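Local coordinates for Glyoxalase/bleomycin resistance protein/dioxygenase (Alicyclobacillus acidocaldarius subsp. acidocaldarius, PDB 3RRI) that probably acts as a metal-dependent dioxygenase or related enzyme of the vicinal oxygen chelate superfamily, although its substrate is not established, at residues 23-34 against 43-54. Sequence-based numbering, arbitrary orientation. Where two conformers were deposited one is given.
Sequences AYDFYVTKLGCK and ITLDFFGDQLVC
Helix 20-30 packs through Y27 and its neighbours on one face of the hairpin formed by strands 42-47 and 50-56, a buried contact within the βαβββ module of the glyoxalase (vicinal oxygen chelate) fold; the backbone then turns away at G32, whose phi is positive, and enters strand 34-39, an outermost strand of the sheet within this chain. Y27 makes the largest single contribution from the helix. L52 CD2 lies over one face, 3.8 Å from the ring centroid, while F26 of the same helix covers the opposite face. L45 splits its branches, CD1 meeting Y27 CB at 3.5 Å and CD2 reaching V28 CG2 at 3.6 Å. C54 SG approaches the Y27 ring obliquely, 3.8 Å from CE2, and the phenol oxygen is hydrogen-bonded to D117. Beyond the helix, the C33 side chain is rotated (chi1 -59°) to place SG obliquely against the F47 ring, 3.7 Å from CD1. K34 and D46 then form an antiparallel hydrogen-bonded pair, with D46 N to K34 O at 2.9 Å. Their side chains run alongside each other to a weak salt bridge; K34 also bridges to D46 of a third subunit, and D46 to K34 of that subunit. The D46 carboxylate closes an Asx motif: OD1 accepts G49 N at 2.8 Å, nearly along the C-O axis.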
ATOM      1  N   ALA A  23     -34.109  -8.861  -4.913  1.00 23.32           N
ATOM      2  CA  ALA A  23     -32.786  -8.827  -4.304  1.00 22.44           C
ATOM      3  C   ALA A  23     -31.911  -7.705  -4.895  1.00 21.65           C
ATOM      4  O   ALA A  23     -31.167  -7.023  -4.164  1.00 22.05           O
ATOM      5  CB  ALA A  23     -32.100 -10.171  -4.522  1.00 21.99           C
ATOM      6  N   TYR A  24     -31.962  -7.549  -6.218  1.00 21.21           N
ATOM      7  CA  TYR A  24     -31.360  -6.405  -6.900  1.00 21.53           C
ATOM      8  C   TYR A  24     -31.822  -5.066  -6.315  1.00 21.65           C
ATOM      9  O   TYR A  24     -30.995  -4.211  -6.020  1.00 21.26           O
ATOM     10  CB  TYR A  24     -31.634  -6.453  -8.414  1.00 21.93           C
ATOM     11  CG  TYR A  24     -31.183  -5.209  -9.140  1.00 23.20           C
ATOM     12  CD1 TYR A  24     -29.908  -5.106  -9.665  1.00 25.22           C
ATOM     13  CD2 TYR A  24     -32.029  -4.108  -9.281  1.00 20.84           C
ATOM     14  CE1 TYR A  24     -29.490  -3.968 -10.315  1.00 23.65           C
ATOM     15  CE2 TYR A  24     -31.626  -2.961  -9.945  1.00 22.80           C
ATOM     16  CZ  TYR A  24     -30.351  -2.887 -10.470  1.00 23.71           C
ATOM     17  OH  TYR A  24     -29.970  -1.722 -11.110  1.00 27.68           O
ATOM     18  N   ASP A  25     -33.138  -4.914  -6.156  0.63 22.17           N
ATOM     19  CA  ASP A  25     -33.734  -3.679  -5.610  0.63 22.77           C
ATOM     20  C   ASP A  25     -33.151  -3.381  -4.227  0.63 22.01           C
ATOM     21  O   ASP A  25     -32.824  -2.232  -3.909  0.63 22.64           O
ATOM     22  CB  ASP A  25     -35.265  -3.817  -5.505  0.63 22.81           C
ATOM     23  CG  ASP A  25     -35.970  -3.936  -6.875  0.63 24.64           C
ATOM     24  OD1 ASP A  25     -35.351  -3.688  -7.944  0.63 25.30           O
ATOM     25  OD2 ASP A  25     -37.181  -4.284  -6.867  0.63 26.98           O
ATOM     26  N   PHE A  26     -32.976  -4.420  -3.415  1.00 21.46           N
ATOM     27  CA  PHE A  26     -32.476  -4.259  -2.071  1.00 20.50           C
ATOM     28  C   PHE A  26     -30.979  -3.931  -2.092  1.00 20.88           C
ATOM     29  O   PHE A  26     -30.527  -2.930  -1.526  1.00 20.53           O
ATOM     30  CB  PHE A  26     -32.728  -5.507  -1.240  1.00 21.51           C
ATOM     31  CG  PHE A  26     -32.262  -5.388   0.170  1.00 19.77           C
ATOM     32  CD1 PHE A  26     -33.107  -4.828   1.143  1.00 19.93           C
ATOM     33  CD2 PHE A  26     -30.970  -5.792   0.556  1.00 20.27           C
ATOM     34  CE1 PHE A  26     -32.668  -4.690   2.431  1.00 19.43           C
ATOM     35  CE2 PHE A  26     -30.536  -5.669   1.837  1.00 20.91           C
ATOM     36  CZ  PHE A  26     -31.387  -5.093   2.794  1.00 20.40           C
ATOM     37  N   TYR A  27     -30.182  -4.808  -2.698  1.00 19.74           N
ATOM     38  CA  TYR A  27     -28.743  -4.703  -2.570  1.00 19.49           C
ATOM     39  C   TYR A  27     -28.115  -3.605  -3.423  1.00 18.27           C
ATOM     40  O   TYR A  27     -27.157  -3.003  -3.010  1.00 19.20           O
ATOM     41  CB  TYR A  27     -28.057  -6.048  -2.904  1.00 18.65           C
ATOM     42  CG  TYR A  27     -28.224  -7.023  -1.770  1.00 17.02           C
ATOM     43  CD1 TYR A  27     -27.469  -6.898  -0.617  1.00 16.87           C
ATOM     44  CD2 TYR A  27     -29.193  -8.052  -1.809  1.00 15.91           C
ATOM     45  CE1 TYR A  27     -27.645  -7.738   0.460  1.00 15.81           C
ATOM     46  CE2 TYR A  27     -29.396  -8.895  -0.708  1.00 15.33           C
ATOM     47  CZ  TYR A  27     -28.613  -8.748   0.430  1.00 14.69           C
ATOM     48  OH  TYR A  27     -28.772  -9.571   1.502  1.00 18.37           O
ATOM     49  N   VAL A  28     -28.622  -3.409  -4.627  1.00 19.00           N
ATOM     50  CA  VAL A  28     -28.060  -2.443  -5.552  1.00 19.46           C
ATOM     51  C   VAL A  28     -28.781  -1.107  -5.362  1.00 21.08           C
ATOM     52  O   VAL A  28     -28.179  -0.139  -4.905  1.00 21.59           O
ATOM     53  CB  VAL A  28     -28.148  -2.911  -7.004  1.00 19.69           C
ATOM     54  CG1 VAL A  28     -27.631  -1.861  -7.940  1.00 19.78           C
ATOM     55  CG2 VAL A  28     -27.374  -4.255  -7.209  1.00 21.44           C
ATOM     56  N   THR A  29     -30.064  -1.057  -5.665  1.00 22.10           N
ATOM     57  CA  THR A  29     -30.746   0.230  -5.680  1.00 22.42           C
ATOM     58  C   THR A  29     -30.748   0.894  -4.308  1.00 22.41           C
ATOM     59  O   THR A  29     -30.426   2.085  -4.210  1.00 23.01           O
ATOM     60  CB  THR A  29     -32.193   0.114  -6.169  1.00 22.70           C
ATOM     61  OG1 THR A  29     -32.217  -0.511  -7.463  1.00 24.04           O
ATOM     62  CG2 THR A  29     -32.840   1.518  -6.302  1.00 24.46           C
ATOM     63  N   LYS A  30     -31.106   0.164  -3.262  1.00 21.96           N
ATOM     64  CA  LYS A  30     -31.151   0.793  -1.937  1.00 22.04           C
ATOM     65  C   LYS A  30     -29.819   0.741  -1.224  1.00 21.15           C
ATOM     66  O   LYS A  30     -29.322   1.770  -0.784  1.00 20.33           O
ATOM     67  CB  LYS A  30     -32.229   0.183  -1.055  1.00 22.20           C
ATOM     68  CG  LYS A  30     -33.653   0.455  -1.535  1.00 26.41           C
ATOM     69  CD  LYS A  30     -34.577  -0.700  -1.272  1.00 32.76           C
ATOM     70  CE  LYS A  30     -34.582  -1.120   0.173  1.00 34.16           C
ATOM     71  NZ  LYS A  30     -35.741  -2.042   0.442  1.00 37.67           N
ATOM     72  N   LEU A  31     -29.202  -0.433  -1.087  1.00 18.93           N
ATOM     73  CA  LEU A  31     -27.994  -0.502  -0.259  1.00 18.98           C
ATOM     74  C   LEU A  31     -26.724   0.108  -0.926  1.00 18.37           C
ATOM     75  O   LEU A  31     -25.735   0.445  -0.259  1.00 18.54           O
ATOM     76  CB  LEU A  31     -27.719  -1.936   0.229  1.00 18.72           C
ATOM     77  CG  LEU A  31     -26.718  -2.148   1.365  1.00 18.83           C
ATOM     78  CD1 LEU A  31     -27.162  -1.478   2.693  1.00 20.84           C
ATOM     79  CD2 LEU A  31     -26.502  -3.636   1.577  1.00 20.22           C
ATOM     80  N   GLY A  32     -26.752   0.237  -2.258  1.00 18.31           N
ATOM     81  CA  GLY A  32     -25.671   0.862  -2.978  1.00 19.17           C
ATOM     82  C   GLY A  32     -24.548  -0.068  -3.385  1.00 19.90           C
ATOM     83  O   GLY A  32     -23.514   0.402  -3.773  1.00 19.96           O
ATOM     84  N   CYS A  33     -24.765  -1.375  -3.296  1.00 20.30           N
ATOM     85  CA  CYS A  33     -23.801  -2.348  -3.830  1.00 22.06           C
ATOM     86  C   CYS A  33     -23.829  -2.280  -5.351  1.00 21.49           C
ATOM     87  O   CYS A  33     -24.748  -1.716  -5.964  1.00 22.04           O
ATOM     88  CB  CYS A  33     -24.139  -3.752  -3.345  1.00 21.97           C
ATOM     89  SG  CYS A  33     -24.135  -3.877  -1.555  1.00 26.37           S
ATOM     90  N   LYS A  34     -22.808  -2.840  -5.994  1.00 20.94           N
ATOM     91  CA  LYS A  34     -22.713  -2.774  -7.419  1.00 20.09           C
ATOM     92  C   LYS A  34     -23.074  -4.134  -7.983  1.00 18.76           C
ATOM     93  O   LYS A  34     -22.754  -5.146  -7.384  1.00 20.10           O
ATOM     94  CB  LYS A  34     -21.315  -2.442  -7.845  1.00 20.30           C
ATOM     95  CG  LYS A  34     -20.788  -1.100  -7.393  1.00 23.20           C
ATOM     96  CD  LYS A  34     -19.286  -0.972  -7.692  1.00 29.94           C
ATOM     97  CE  LYS A  34     -18.542  -0.182  -6.594  1.00 32.37           C
ATOM     98  NZ  LYS A  34     -17.068  -0.471  -6.673  1.00 33.22           N
ATOM     99  N   ILE A  43     -27.716 -13.764  -8.840  1.00 20.88           N
ATOM    100  CA  ILE A  43     -27.023 -12.503  -9.160  1.00 20.54           C
ATOM    101  C   ILE A  43     -25.816 -12.368  -8.252  1.00 18.84           C
ATOM    102  O   ILE A  43     -25.834 -12.815  -7.101  1.00 19.82           O
ATOM    103  CB  ILE A  43     -27.914 -11.237  -9.036  1.00 20.90           C
ATOM    104  CG1 ILE A  43     -28.377 -11.021  -7.590  1.00 22.78           C
ATOM    105  CG2 ILE A  43     -29.102 -11.315  -9.995  1.00 22.59           C
ATOM    106  CD1 ILE A  43     -29.034  -9.663  -7.398  1.00 23.80           C
ATOM    107  N   THR A  44     -24.753 -11.777  -8.798  1.00 18.54           N
ATOM    108  CA  THR A  44     -23.519 -11.555  -8.054  1.00 19.28           C
ATOM    109  C   THR A  44     -23.241 -10.079  -7.871  1.00 19.30           C
ATOM    110  O   THR A  44     -23.528  -9.258  -8.744  1.00 19.62           O
ATOM    111  CB  THR A  44     -22.301 -12.232  -8.732  1.00 19.47           C
ATOM    112  OG1 THR A  44     -21.855 -11.468  -9.861  1.00 19.63           O
ATOM    113  CG2 THR A  44     -22.689 -13.651  -9.130  1.00 20.08           C
ATOM    114  N   LEU A  45     -22.699  -9.751  -6.703  1.00 18.50           N
ATOM    115  CA  LEU A  45     -22.653  -8.366  -6.256  1.00 18.54           C
ATOM    116  C   LEU A  45     -21.291  -8.058  -5.690  1.00 18.36           C
ATOM    117  O   LEU A  45     -20.681  -8.896  -5.033  1.00 17.28           O
ATOM    118  CB  LEU A  45     -23.675  -8.163  -5.172  1.00 18.86           C
ATOM    119  CG  LEU A  45     -25.124  -8.416  -5.512  1.00 19.61           C
ATOM    120  CD1 LEU A  45     -25.937  -8.519  -4.199  1.00 20.93           C
ATOM    121  CD2 LEU A  45     -25.663  -7.334  -6.390  1.00 20.68           C
ATOM    122  N   ASP A  46     -20.831  -6.834  -5.917  1.00 18.33           N
ATOM    123  CA  ASP A  46     -19.678  -6.289  -5.240  1.00 18.47           C
ATOM    124  C   ASP A  46     -20.305  -5.647  -3.989  1.00 18.30           C
ATOM    125  O   ASP A  46     -20.957  -4.580  -4.049  1.00 20.18           O
ATOM    126  CB  ASP A  46     -18.931  -5.298  -6.141  1.00 18.01           C
ATOM    127  CG  ASP A  46     -17.927  -4.442  -5.418  1.00 19.90           C
ATOM    128  OD1 ASP A  46     -17.876  -4.456  -4.167  1.00 18.42           O
ATOM    129  OD2 ASP A  46     -17.148  -3.732  -6.130  1.00 21.55           O
ATOM    130  N   PHE A  47     -20.139  -6.367  -2.885  1.00 18.22           N
ATOM    131  CA  PHE A  47     -20.731  -6.037  -1.596  1.00 17.29           C
ATOM    132  C   PHE A  47     -19.592  -5.452  -0.744  1.00 17.24           C
ATOM    133  O   PHE A  47     -18.833  -6.177  -0.081  1.00 15.93           O
ATOM    134  CB  PHE A  47     -21.345  -7.301  -0.989  1.00 17.78           C
ATOM    135  CG  PHE A  47     -21.896  -7.105   0.400  1.00 17.06           C
ATOM    136  CD1 PHE A  47     -23.209  -6.723   0.569  1.00 18.46           C
ATOM    137  CD2 PHE A  47     -21.138  -7.404   1.510  1.00 17.92           C
ATOM    138  CE1 PHE A  47     -23.728  -6.578   1.860  1.00 16.99           C
ATOM    139  CE2 PHE A  47     -21.632  -7.290   2.797  1.00 18.27           C
ATOM    140  CZ  PHE A  47     -22.947  -6.852   2.968  1.00 18.40           C
ATOM    141  N   PHE A  48     -19.426  -4.119  -0.786  1.00 18.24           N
ATOM    142  CA  PHE A  48     -18.376  -3.421  -0.031  1.00 18.24           C
ATOM    143  C   PHE A  48     -16.974  -3.951  -0.333  1.00 18.69           C
ATOM    144  O   PHE A  48     -16.067  -3.881   0.489  1.00 18.40           O
ATOM    145  CB  PHE A  48     -18.656  -3.475   1.486  1.00 18.95           C
ATOM    146  CG  PHE A  48     -19.962  -2.861   1.886  1.00 19.07           C
ATOM    147  CD1 PHE A  48     -19.998  -1.547   2.304  1.00 19.14           C
ATOM    148  CD2 PHE A  48     -21.148  -3.562   1.828  1.00 19.18           C
ATOM    149  CE1 PHE A  48     -21.225  -0.964   2.666  1.00 18.88           C
ATOM    150  CE2 PHE A  48     -22.374  -2.972   2.203  1.00 21.43           C
ATOM    151  CZ  PHE A  48     -22.375  -1.669   2.638  1.00 21.60           C
ATOM    152  N   GLY A  49     -16.809  -4.467  -1.551  1.00 18.48           N
ATOM    153  CA  GLY A  49     -15.505  -4.952  -2.007  1.00 18.82           C
ATOM    154  C   GLY A  49     -15.329  -6.455  -1.883  1.00 19.16           C
ATOM    155  O   GLY A  49     -14.341  -6.991  -2.398  1.00 18.22           O
ATOM    156  N   ASP A  50     -16.233  -7.117  -1.179  1.00 17.75           N
ATOM    157  CA  ASP A  50     -16.293  -8.606  -1.132  1.00 17.87           C
ATOM    158  C   ASP A  50     -17.395  -9.047  -2.112  1.00 17.14           C
ATOM    159  O   ASP A  50     -18.046  -8.214  -2.758  1.00 17.09           O
ATOM    160  CB  ASP A  50     -16.495  -9.077   0.289  1.00 17.75           C
ATOM    161  CG  ASP A  50     -15.266  -8.843   1.123  1.00 19.84           C
ATOM    162  OD1 ASP A  50     -14.201  -9.370   0.801  1.00 16.46           O
ATOM    163  OD2 ASP A  50     -15.305  -8.111   2.121  1.00 17.58           O
ATOM    164  N   GLN A  51     -17.554 -10.365  -2.338  1.00 16.32           N
ATOM    165  CA  GLN A  51     -18.565 -10.841  -3.252  1.00 16.44           C
ATOM    166  C   GLN A  51     -19.751 -11.446  -2.494  1.00 16.23           C
ATOM    167  O   GLN A  51     -19.570 -12.340  -1.663  1.00 16.63           O
ATOM    168  CB  GLN A  51     -17.986 -11.918  -4.210  1.00 16.65           C
ATOM    169  CG  GLN A  51     -19.013 -12.335  -5.243  1.00 16.12           C
ATOM    170  CD  GLN A  51     -18.680 -13.650  -5.956  1.00 18.62           C
ATOM    171  OE1 GLN A  51     -18.279 -14.635  -5.344  1.00 20.43           O
ATOM    172  NE2 GLN A  51     -18.915 -13.656  -7.248  1.00 20.51           N
ATOM    173  N   LEU A  52     -20.963 -10.953  -2.784  1.00 16.19           N
ATOM    174  CA  LEU A  52     -22.186 -11.579  -2.281  1.00 16.24           C
ATOM    175  C   LEU A  52     -22.923 -12.171  -3.481  1.00 16.89           C
ATOM    176  O   LEU A  52     -23.047 -11.530  -4.509  1.00 16.38           O
ATOM    177  CB  LEU A  52     -23.066 -10.529  -1.566  1.00 16.78           C
ATOM    178  CG  LEU A  52     -24.320 -11.081  -0.918  1.00 16.56           C
ATOM    179  CD1 LEU A  52     -24.054 -12.046   0.261  1.00 17.40           C
ATOM    180  CD2 LEU A  52     -25.196  -9.858  -0.452  1.00 17.01           C
ATOM    181  N   VAL A  53     -23.408 -13.403  -3.350  1.00 16.75           N
ATOM    182  CA  VAL A  53     -24.156 -14.048  -4.407  1.00 17.44           C
ATOM    183  C   VAL A  53     -25.501 -14.439  -3.809  1.00 17.41           C
ATOM    184  O   VAL A  53     -25.570 -15.167  -2.806  1.00 17.73           O
ATOM    185  CB  VAL A  53     -23.463 -15.309  -4.964  1.00 17.72           C
ATOM    186  CG1 VAL A  53     -24.331 -15.921  -6.027  1.00 20.00           C
ATOM    187  CG2 VAL A  53     -22.012 -15.039  -5.519  1.00 18.89           C
ATOM    188  N   CYS A  54     -26.553 -13.926  -4.449  1.00 18.79           N
ATOM    189  CA  CYS A  54     -27.917 -14.229  -4.085  1.00 20.03           C
ATOM    190  C   CYS A  54     -28.413 -15.313  -5.029  1.00 19.73           C
ATOM    191  O   CYS A  54     -28.528 -15.103  -6.262  1.00 18.88           O
ATOM    192  CB  CYS A  54     -28.770 -12.996  -4.252  1.00 20.13           C
ATOM    193  SG  CYS A  54     -28.420 -11.617  -3.112  1.00 20.61           S
TER
HETATM  194  O   HOH W   1     -17.297  -1.830  -3.499  1.00 39.23           O